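Local atomic coordinates of glycinin A3B4 subunit (Glycine max, PDB entry 2D5F), a protein that probably serves as a nitrogen store in soybean seeds, as an 11S globulin of the cupin family that assembles into hexamers. Residues V71-G76 with D138-A143. Residues are numbered along the deposited sequence; the frame is centred on the assembly and turned at random.
Sequences VVQGKG and DEPVVA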
# COMPACT_ATOMS: atom_id res chain seq x y z
N VAL B 71 29.76 10.20 -4.30
CA VAL B 71 30.78 11.16 -4.69
C VAL B 71 31.88 11.04 -3.67
O VAL B 71 31.68 11.35 -2.50
CB VAL B 71 30.23 12.60 -4.65
CG1 VAL B 71 31.30 13.58 -5.10
CG2 VAL B 71 29.00 12.72 -5.53
N VAL B 72 33.06 10.60 -4.10
CA VAL B 72 34.17 10.44 -3.18
C VAL B 72 35.16 11.61 -3.19
O VAL B 72 36.08 11.64 -2.39
CB VAL B 72 34.94 9.12 -3.43
CG1 VAL B 72 33.97 7.93 -3.33
CG2 VAL B 72 35.62 9.15 -4.79
N GLN B 73 34.96 12.57 -4.09
CA GLN B 73 35.86 13.72 -4.16
C GLN B 73 35.29 14.88 -4.96
O GLN B 73 34.72 14.70 -6.03
CB GLN B 73 37.21 13.32 -4.79
CG GLN B 73 38.27 14.42 -4.69
CD GLN B 73 39.54 14.10 -5.47
OE1 GLN B 73 39.72 14.53 -6.61
NE2 GLN B 73 40.43 13.33 -4.86
N GLY B 74 35.46 16.09 -4.42
CA GLY B 74 34.99 17.27 -5.12
C GLY B 74 33.56 17.70 -4.86
O GLY B 74 32.89 17.21 -3.95
N LYS B 75 33.09 18.64 -5.69
CA LYS B 75 31.74 19.15 -5.56
C LYS B 75 31.22 19.59 -6.92
O LYS B 75 31.97 20.04 -7.79
CB LYS B 75 31.71 20.32 -4.58
CG LYS B 75 32.38 21.58 -5.07
CD LYS B 75 32.34 22.66 -4.00
CE LYS B 75 32.72 24.04 -4.54
NZ LYS B 75 31.66 24.62 -5.42
N GLY B 76 29.91 19.46 -7.11
CA GLY B 76 29.32 19.85 -8.37
C GLY B 76 27.81 19.93 -8.31
O GLY B 76 27.21 20.04 -7.23
N ASP B 138 37.37 23.35 -7.91
CA ASP B 138 38.68 23.31 -8.53
C ASP B 138 39.23 21.90 -8.70
O ASP B 138 39.68 21.54 -9.79
CB ASP B 138 39.68 24.16 -7.74
CG ASP B 138 39.37 25.64 -7.84
OD1 ASP B 138 39.14 26.12 -8.97
OD2 ASP B 138 39.37 26.32 -6.79
N GLU B 139 39.19 21.11 -7.64
CA GLU B 139 39.69 19.75 -7.75
C GLU B 139 38.70 18.93 -8.59
O GLU B 139 37.54 19.30 -8.73
CB GLU B 139 39.87 19.12 -6.37
CG GLU B 139 38.58 18.74 -5.66
CD GLU B 139 38.85 18.15 -4.28
OE1 GLU B 139 39.81 17.37 -4.15
OE2 GLU B 139 38.09 18.46 -3.34
N PRO B 140 39.16 17.82 -9.16
CA PRO B 140 38.26 17.00 -9.97
C PRO B 140 37.22 16.27 -9.14
O PRO B 140 37.44 15.96 -7.98
CB PRO B 140 39.22 16.04 -10.68
CG PRO B 140 40.31 15.86 -9.67
CD PRO B 140 40.53 17.27 -9.18
N VAL B 141 36.06 16.03 -9.75
CA VAL B 141 35.01 15.30 -9.06
C VAL B 141 35.20 13.84 -9.39
O VAL B 141 35.34 13.47 -10.56
CB VAL B 141 33.60 15.73 -9.53
CG1 VAL B 141 32.56 14.71 -9.08
CG2 VAL B 141 33.27 17.12 -8.97
N VAL B 142 35.23 13.01 -8.35
CA VAL B 142 35.37 11.57 -8.54
C VAL B 142 34.14 10.90 -7.92
O VAL B 142 33.84 11.08 -6.74
CB VAL B 142 36.65 11.04 -7.86
CG1 VAL B 142 36.74 9.53 -8.05
CG2 VAL B 142 37.89 11.73 -8.46
N ALA B 143 33.43 10.12 -8.74
CA ALA B 143 32.23 9.44 -8.27
C ALA B 143 32.23 7.97 -8.67
O ALA B 143 32.73 7.61 -9.74
CB ALA B 143 31.00 10.13 -8.81
O HOH W 1 35.23 19.91 -7.32
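Val-72 and Gln-73 of strand 71-73 stand opposite the single Val-142 of the antiparallel strand 141-143, which makes a classic beta bulge and shifts the register by one after the non-hydrogen-bonded pair Val-71 and Ala-143. The carbonyl O of Val-142 takes two donors, Val-72 N at 2.8 Å, almost in line with the C=O bond, and, more weakly, Gln-73 N at 3.2 Å. In return Val-142 N binds Gln-73 O at 2.9 Å, and the CA-H of Val-141 adds a contact to that same oxygen.

Among the side chains, Val-72 CG2 presses on Val-142 CG1 at 3.5 Å, tighter than usual for two methyls. Gln-73 has CG anti to its own N (chi1 -171°), which carries the extended chain across Glu-139 and Pro-140: its CB rests against Val-142, and its CG lies 3.4 Å from Glu-139 OE1. The amide and carboxylate planes are only 13° apart. Trimming Gln-73 to an alanine removes the CG beside Glu-139 OE1 and would probably leave that carboxylate freer to turn. On the other face, Val-71 CG1 meets Val-141 CG1 near Phe-117. Beyond the bulge the chain turns at Gly-74, where a side chain would collide with Pro-140 O and with its own preceding carbonyl; Val-141 CG2 then reaches Lys-75 O at 3.4 Å. A water accepts from Lys-75 N and donates to Glu-139 O, bridging the two segments where they part.

Strand 141-147 sits between strands 46-52 and 67-73 in one sheet of the N-terminal cupin barrel. After 67-73 the chain passes at Gly-74 into strand 75-80 of the second sheet, while the doubly used Val-142 O and the Val-142 N bond keep the bulge in place. Val-71, Val-141 and Ala-143 share one face, the two valines buried against Phe-117 and Ala-143 lining the carbonate pocket; Val-142 shares the other with Gln-73.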